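Local coordinates for protein glutamate--cysteine ligase GshA (Methylobacillus flagellatus KT, PDB 3K1T) that probably acts as a ligase that joins glutamate to cysteine, the reaction of a gamma-glutamylcysteine synthetase, at residues L15-I29 and D390-A404. Residues are numbered along the deposited sequence; the frame is centred on the assembly and turned at random.
Sequences LLTLEKRLLDNMPRI and DCAGAPDAAPNRFYA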
loop_
_atom_site.group_PDB
_atom_site.type_symbol
_atom_site.label_atom_id
_atom_site.label_comp_id
_atom_site.label_asym_id
_atom_site.label_seq_id
_atom_site.Cartn_x
_atom_site.Cartn_y
_atom_site.Cartn_z
ATOM N N LEU A 15 0.912 -21.338 20.887
ATOM C CA LEU A 15 0.488 -20.506 19.774
ATOM C C LEU A 15 -0.540 -19.488 20.268
ATOM O O LEU A 15 -0.486 -18.290 19.924
ATOM C CB LEU A 15 -0.101 -21.368 18.647
ATOM C CG LEU A 15 -0.833 -20.663 17.491
ATOM C CD1 LEU A 15 0.207 -19.838 16.661
ATOM C CD2 LEU A 15 -1.633 -21.653 16.606
ATOM N N LEU A 16 -1.514 -19.958 21.049
ATOM C CA LEU A 16 -2.565 -19.047 21.519
ATOM C C LEU A 16 -1.984 -18.009 22.495
ATOM O O LEU A 16 -2.425 -16.870 22.504
ATOM C CB LEU A 16 -3.794 -19.819 22.097
ATOM C CG LEU A 16 -4.886 -20.142 21.027
ATOM C CD1 LEU A 16 -4.352 -21.078 19.922
ATOM C CD2 LEU A 16 -6.133 -20.792 21.609
ATOM N N THR A 17 -0.989 -18.386 23.293
ATOM C CA THR A 17 -0.308 -17.436 24.167
ATOM C C THR A 17 0.390 -16.348 23.331
ATOM O O THR A 17 0.302 -15.168 23.628
ATOM C CB THR A 17 0.725 -18.132 25.072
ATOM O OG1 THR A 17 0.049 -19.086 25.902
ATOM C CG2 THR A 17 1.493 -17.095 25.954
ATOM N N LEU A 18 1.135 -16.766 22.327
ATOM C CA LEU A 18 1.738 -15.804 21.386
ATOM C C LEU A 18 0.713 -14.874 20.771
ATOM O O LEU A 18 0.911 -13.639 20.762
ATOM C CB LEU A 18 2.503 -16.542 20.311
ATOM C CG LEU A 18 3.049 -15.700 19.140
ATOM C CD1 LEU A 18 4.037 -14.645 19.595
ATOM C CD2 LEU A 18 3.680 -16.631 18.090
ATOM N N GLU A 19 -0.367 -15.441 20.226
ATOM C CA GLU A 19 -1.427 -14.626 19.634
ATOM C C GLU A 19 -1.995 -13.608 20.632
ATOM O O GLU A 19 -2.169 -12.440 20.276
ATOM C CB GLU A 19 -2.541 -15.501 19.060
ATOM C CG GLU A 19 -2.122 -16.238 17.807
ATOM C CD GLU A 19 -3.040 -17.406 17.409
ATOM O OE1 GLU A 19 -3.685 -17.998 18.295
ATOM O OE2 GLU A 19 -3.087 -17.730 16.181
ATOM N N LYS A 20 -2.262 -14.046 21.862
ATOM C CA LYS A 20 -2.744 -13.140 22.901
ATOM C C LYS A 20 -1.750 -12.012 23.186
ATOM O O LYS A 20 -2.161 -10.866 23.314
ATOM C CB LYS A 20 -3.056 -13.886 24.211
ATOM C CG LYS A 20 -4.257 -14.789 24.092
ATOM C CD LYS A 20 -4.701 -15.382 25.439
ATOM C CE LYS A 20 -4.019 -16.681 25.786
ATOM N NZ LYS A 20 -4.799 -17.283 26.958
ATOM N N ARG A 21 -0.460 -12.333 23.292
ATOM C CA ARG A 21 0.550 -11.295 23.530
ATOM C C ARG A 21 0.583 -10.274 22.375
ATOM O O ARG A 21 0.668 -9.058 22.620
ATOM C CB ARG A 21 1.944 -11.918 23.747
ATOM C CG ARG A 21 2.079 -12.760 25.032
ATOM C CD ARG A 21 2.041 -11.967 26.353
ATOM N NE ARG A 21 2.361 -12.916 27.418
ATOM C CZ ARG A 21 1.504 -13.812 27.932
ATOM N NH1 ARG A 21 0.237 -13.860 27.523
ATOM N NH2 ARG A 21 1.911 -14.689 28.852
ATOM N N LEU A 22 0.510 -10.754 21.120
ATOM C CA LEU A 22 0.523 -9.862 19.948
ATOM C C LEU A 22 -0.710 -8.949 19.947
ATOM O O LEU A 22 -0.613 -7.738 19.674
ATOM C CB LEU A 22 0.580 -10.651 18.624
ATOM C CG LEU A 22 1.781 -11.562 18.381
ATOM C CD1 LEU A 22 1.535 -12.373 17.055
ATOM C CD2 LEU A 22 3.101 -10.753 18.337
ATOM N N LEU A 23 -1.865 -9.528 20.265
ATOM C CA LEU A 23 -3.126 -8.780 20.218
ATOM C C LEU A 23 -3.310 -7.862 21.443
ATOM O O LEU A 23 -4.164 -7.003 21.429
ATOM C CB LEU A 23 -4.305 -9.705 20.074
ATOM C CG LEU A 23 -4.248 -10.583 18.811
ATOM C CD1 LEU A 23 -5.344 -11.654 18.862
ATOM C CD2 LEU A 23 -4.319 -9.768 17.500
ATOM N N ASP A 24 -2.519 -8.037 22.481
ATOM C CA ASP A 24 -2.549 -7.101 23.613
ATOM C C ASP A 24 -1.465 -6.020 23.461
ATOM O O ASP A 24 -1.339 -5.146 24.348
ATOM C CB ASP A 24 -2.346 -7.866 24.936
ATOM C CG ASP A 24 -2.605 -7.002 26.207
ATOM O OD1 ASP A 24 -3.532 -6.170 26.232
ATOM O OD2 ASP A 24 -1.894 -7.185 27.215
ATOM N N ASN A 25 -0.640 -6.105 22.405
ATOM C CA ASN A 25 0.479 -5.172 22.211
ATOM C C ASN A 25 0.534 -4.631 20.781
ATOM O O ASN A 25 1.586 -4.236 20.315
ATOM C CB ASN A 25 1.793 -5.903 22.529
ATOM C CG ASN A 25 1.986 -6.120 24.013
ATOM O OD1 ASN A 25 2.249 -5.149 24.734
ATOM N ND2 ASN A 25 1.798 -7.382 24.500
HETATM N N MSE A 26 -0.598 -4.605 20.090
HETATM C CA MSE A 26 -0.595 -4.356 18.643
HETATM C C MSE A 26 0.002 -2.979 18.253
HETATM O O MSE A 26 0.939 -2.914 17.460
HETATM C CB MSE A 26 -1.972 -4.665 18.033
HETATM C CG MSE A 26 -1.991 -4.648 16.518
HETATM SE SE MSE A 26 -2.337 -2.839 15.837
HETATM C CE MSE A 26 -2.379 -3.301 13.933
ATOM N N PRO A 27 -0.462 -1.884 18.854
ATOM C CA PRO A 27 0.193 -0.612 18.525
ATOM C C PRO A 27 1.679 -0.529 18.952
ATOM O O PRO A 27 2.500 0.062 18.244
ATOM C CB PRO A 27 -0.637 0.435 19.277
ATOM C CG PRO A 27 -1.744 -0.311 20.019
ATOM C CD PRO A 27 -1.714 -1.723 19.631
ATOM N N ARG A 28 2.027 -1.103 20.102
ATOM C CA ARG A 28 3.431 -1.138 20.514
ATOM C C ARG A 28 4.298 -1.867 19.507
ATOM O O ARG A 28 5.415 -1.403 19.183
ATOM C CB ARG A 28 3.602 -1.737 21.929
ATOM C CG ARG A 28 4.878 -2.546 22.154
ATOM C CD ARG A 28 4.882 -3.305 23.497
ATOM N NE ARG A 28 5.325 -2.422 24.556
ATOM C CZ ARG A 28 4.547 -1.573 25.217
ATOM N NH1 ARG A 28 3.240 -1.512 24.988
ATOM N NH2 ARG A 28 5.083 -0.799 26.148
ATOM N N ILE A 29 3.811 -2.991 19.011
ATOM C CA ILE A 29 4.504 -3.772 17.992
ATOM C C ILE A 29 4.693 -2.986 16.687
ATOM O O ILE A 29 5.794 -2.947 16.133
ATOM C CB ILE A 29 3.781 -5.105 17.733
ATOM C CG1 ILE A 29 3.934 -6.044 18.960
ATOM C CG2 ILE A 29 4.261 -5.802 16.385
ATOM C CD1 ILE A 29 2.884 -7.162 18.973
ATOM N N ASP A 390 -8.028 -8.642 14.766
ATOM C CA ASP A 390 -9.204 -8.304 15.570
ATOM C C ASP A 390 -8.814 -8.507 17.021
ATOM O O ASP A 390 -8.908 -9.627 17.570
ATOM C CB ASP A 390 -10.349 -9.215 15.159
ATOM C CG ASP A 390 -11.638 -8.939 15.941
ATOM O OD1 ASP A 390 -11.671 -7.979 16.730
ATOM O OD2 ASP A 390 -12.569 -9.746 15.750
ATOM N N CYS A 391 -8.352 -7.420 17.657
ATOM C CA CYS A 391 -7.686 -7.534 18.953
ATOM C C CYS A 391 -8.578 -8.055 20.096
ATOM O O CYS A 391 -8.091 -8.712 21.017
ATOM C CB CYS A 391 -7.053 -6.193 19.348
ATOM S SG CYS A 391 -5.610 -5.826 18.213
ATOM N N ALA A 392 -9.875 -7.815 19.991
ATOM C CA ALA A 392 -10.812 -8.306 20.982
ATOM C C ALA A 392 -11.428 -9.671 20.602
ATOM O O ALA A 392 -12.174 -10.244 21.403
ATOM C CB ALA A 392 -11.922 -7.243 21.219
ATOM N N GLY A 393 -11.095 -10.209 19.423
ATOM C CA GLY A 393 -11.652 -11.486 18.956
ATOM C C GLY A 393 -10.947 -12.705 19.523
ATOM O O GLY A 393 -10.090 -12.598 20.414
ATOM N N ALA A 394 -11.292 -13.879 19.014
ATOM C CA ALA A 394 -10.607 -15.114 19.428
ATOM C C ALA A 394 -9.138 -15.037 18.965
ATOM O O ALA A 394 -8.866 -14.659 17.828
ATOM C CB ALA A 394 -11.293 -16.380 18.856
ATOM N N PRO A 395 -8.199 -15.376 19.848
ATOM C CA PRO A 395 -6.797 -15.237 19.480
ATOM C C PRO A 395 -6.399 -16.039 18.229
ATOM O O PRO A 395 -5.544 -15.575 17.477
ATOM C CB PRO A 395 -6.050 -15.737 20.712
ATOM C CG PRO A 395 -7.040 -15.705 21.851
ATOM C CD PRO A 395 -8.395 -15.710 21.268
ATOM N N ASP A 396 -7.020 -17.206 18.004
ATOM C CA ASP A 396 -6.744 -18.004 16.799
ATOM C C ASP A 396 -7.808 -17.894 15.700
ATOM O O ASP A 396 -7.828 -18.706 14.785
ATOM C CB ASP A 396 -6.498 -19.488 17.155
ATOM C CG ASP A 396 -5.692 -20.234 16.071
ATOM O OD1 ASP A 396 -4.740 -19.624 15.488
ATOM O OD2 ASP A 396 -6.016 -21.436 15.795
ATOM N N ALA A 397 -8.637 -16.852 15.730
ATOM C CA ALA A 397 -9.470 -16.531 14.589
ATOM C C ALA A 397 -8.542 -16.307 13.371
ATOM O O ALA A 397 -7.392 -15.868 13.524
ATOM C CB ALA A 397 -10.319 -15.271 14.852
ATOM N N ALA A 398 -9.049 -16.561 12.176
ATOM C CA ALA A 398 -8.214 -16.498 10.970
ATOM C C ALA A 398 -7.430 -15.185 10.793
ATOM O O ALA A 398 -6.220 -15.227 10.548
ATOM C CB ALA A 398 -9.040 -16.818 9.681
ATOM N N PRO A 399 -8.087 -14.031 10.953
ATOM C CA PRO A 399 -7.334 -12.776 10.809
ATOM C C PRO A 399 -6.250 -12.591 11.869
ATOM O O PRO A 399 -5.278 -11.865 11.633
ATOM C CB PRO A 399 -8.381 -11.685 10.968
ATOM C CG PRO A 399 -9.727 -12.380 10.917
ATOM C CD PRO A 399 -9.535 -13.818 11.160
ATOM N N ASN A 400 -6.415 -13.230 13.003
ATOM C CA ASN A 400 -5.434 -13.161 14.087
ATOM C C ASN A 400 -4.273 -14.151 13.919
ATOM O O ASN A 400 -3.102 -13.794 14.172
ATOM C CB ASN A 400 -6.157 -13.287 15.438
ATOM C CG ASN A 400 -7.000 -12.096 15.746
ATOM O OD1 ASN A 400 -6.739 -10.991 15.253
ATOM N ND2 ASN A 400 -8.013 -12.276 16.598
ATOM N N ARG A 401 -4.578 -15.355 13.411
ATOM C CA ARG A 401 -3.560 -16.285 12.990
ATOM C C ARG A 401 -2.675 -15.633 11.922
ATOM O O ARG A 401 -1.424 -15.700 11.997
ATOM C CB ARG A 401 -4.209 -17.569 12.446
ATOM C CG ARG A 401 -3.217 -18.567 11.749
ATOM C CD ARG A 401 -2.572 -19.510 12.699
ATOM N NE ARG A 401 -3.523 -20.486 13.259
ATOM C CZ ARG A 401 -3.886 -21.639 12.720
ATOM N NH1 ARG A 401 -3.388 -22.037 11.562
ATOM N NH2 ARG A 401 -4.780 -22.406 13.348
ATOM N N PHE A 402 -3.312 -15.016 10.921
ATOM C CA PHE A 402 -2.554 -14.421 9.804
ATOM C C PHE A 402 -1.805 -13.162 10.196
ATOM O O PHE A 402 -0.712 -12.907 9.676
ATOM C CB PHE A 402 -3.428 -14.320 8.512
ATOM C CG PHE A 402 -3.477 -15.618 7.788
ATOM C CD1 PHE A 402 -4.335 -16.637 8.208
ATOM C CD2 PHE A 402 -2.569 -15.899 6.791
ATOM C CE1 PHE A 402 -4.334 -17.865 7.605
ATOM C CE2 PHE A 402 -2.568 -17.140 6.169
ATOM C CZ PHE A 402 -3.440 -18.125 6.591
ATOM N N TYR A 403 -2.341 -12.402 11.160
ATOM C CA TYR A 403 -1.595 -11.298 11.741
ATOM C C TYR A 403 -0.298 -11.823 12.382
ATOM O O TYR A 403 0.799 -11.241 12.156
ATOM C CB TYR A 403 -2.418 -10.458 12.748
ATOM C CG TYR A 403 -1.619 -9.335 13.361
ATOM C CD1 TYR A 403 -1.193 -8.254 12.591
ATOM C CD2 TYR A 403 -1.283 -9.335 14.717
ATOM C CE1 TYR A 403 -0.456 -7.221 13.129
ATOM C CE2 TYR A 403 -0.508 -8.282 15.274
ATOM C CZ TYR A 403 -0.092 -7.235 14.466
ATOM O OH TYR A 403 0.667 -6.188 14.997
ATOM N N ALA A 404 -0.412 -12.907 13.162
ATOM C CA ALA A 404 0.761 -13.525 13.769
ATOM C C ALA A 404 1.759 -14.013 12.701
ATOM O O ALA A 404 2.957 -13.798 12.845
ATOM C CB ALA A 404 0.376 -14.689 14.738
#
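Tyr403 pushes its ring as a knob into a hole formed by Leu22, Leu23, Met26 and Ile29, at the break between helix 13-23 and helix 26-40. A trans first torsion (chi1 179°) swings the ring toward that break; Leu22 CB meets its edge, and Met26 CG lies 3.4 Å from Tyr403 OH, the hydroxyl that hydrogen-bonds Glu30. At the next residue, Ala404 CB abuts Leu22 CD1 at 3.5 Å, a tight carbon contact. Leu23 sets both methyls against the Asn400 amide, CD2 3.5 Å from Asn400 OD1. That amide braces the loop: OD1 accepts from Asp390 N on a lone pair in the carbonyl plane, while ND2 donates to Asp390 O and, at 2.8 Å, to Ala394 O. Replacing Asn400 by an alanine would probably leave Asp390 N without its acceptor, Asp390 O and Ala394 O with their turn bonds alone, and a gap against the Leu23 methyls. Farther out, Pro395 packs on Glu19 CB and Lys20 CG. Glu19 OE2 comes within 2.6 Å of Asp396 OD1, so one of the two acids probably carries a proton. Arg401 grips Asp396 side-on, NE to OD1 (2.7 Å) and NH2 to OD2, each on a syn lone pair. The whole is a near-perpendicular helix packing, segments 15-23 and 398-404 crossing at 86°, with a loop of two type I turns leading into the C-terminal helix.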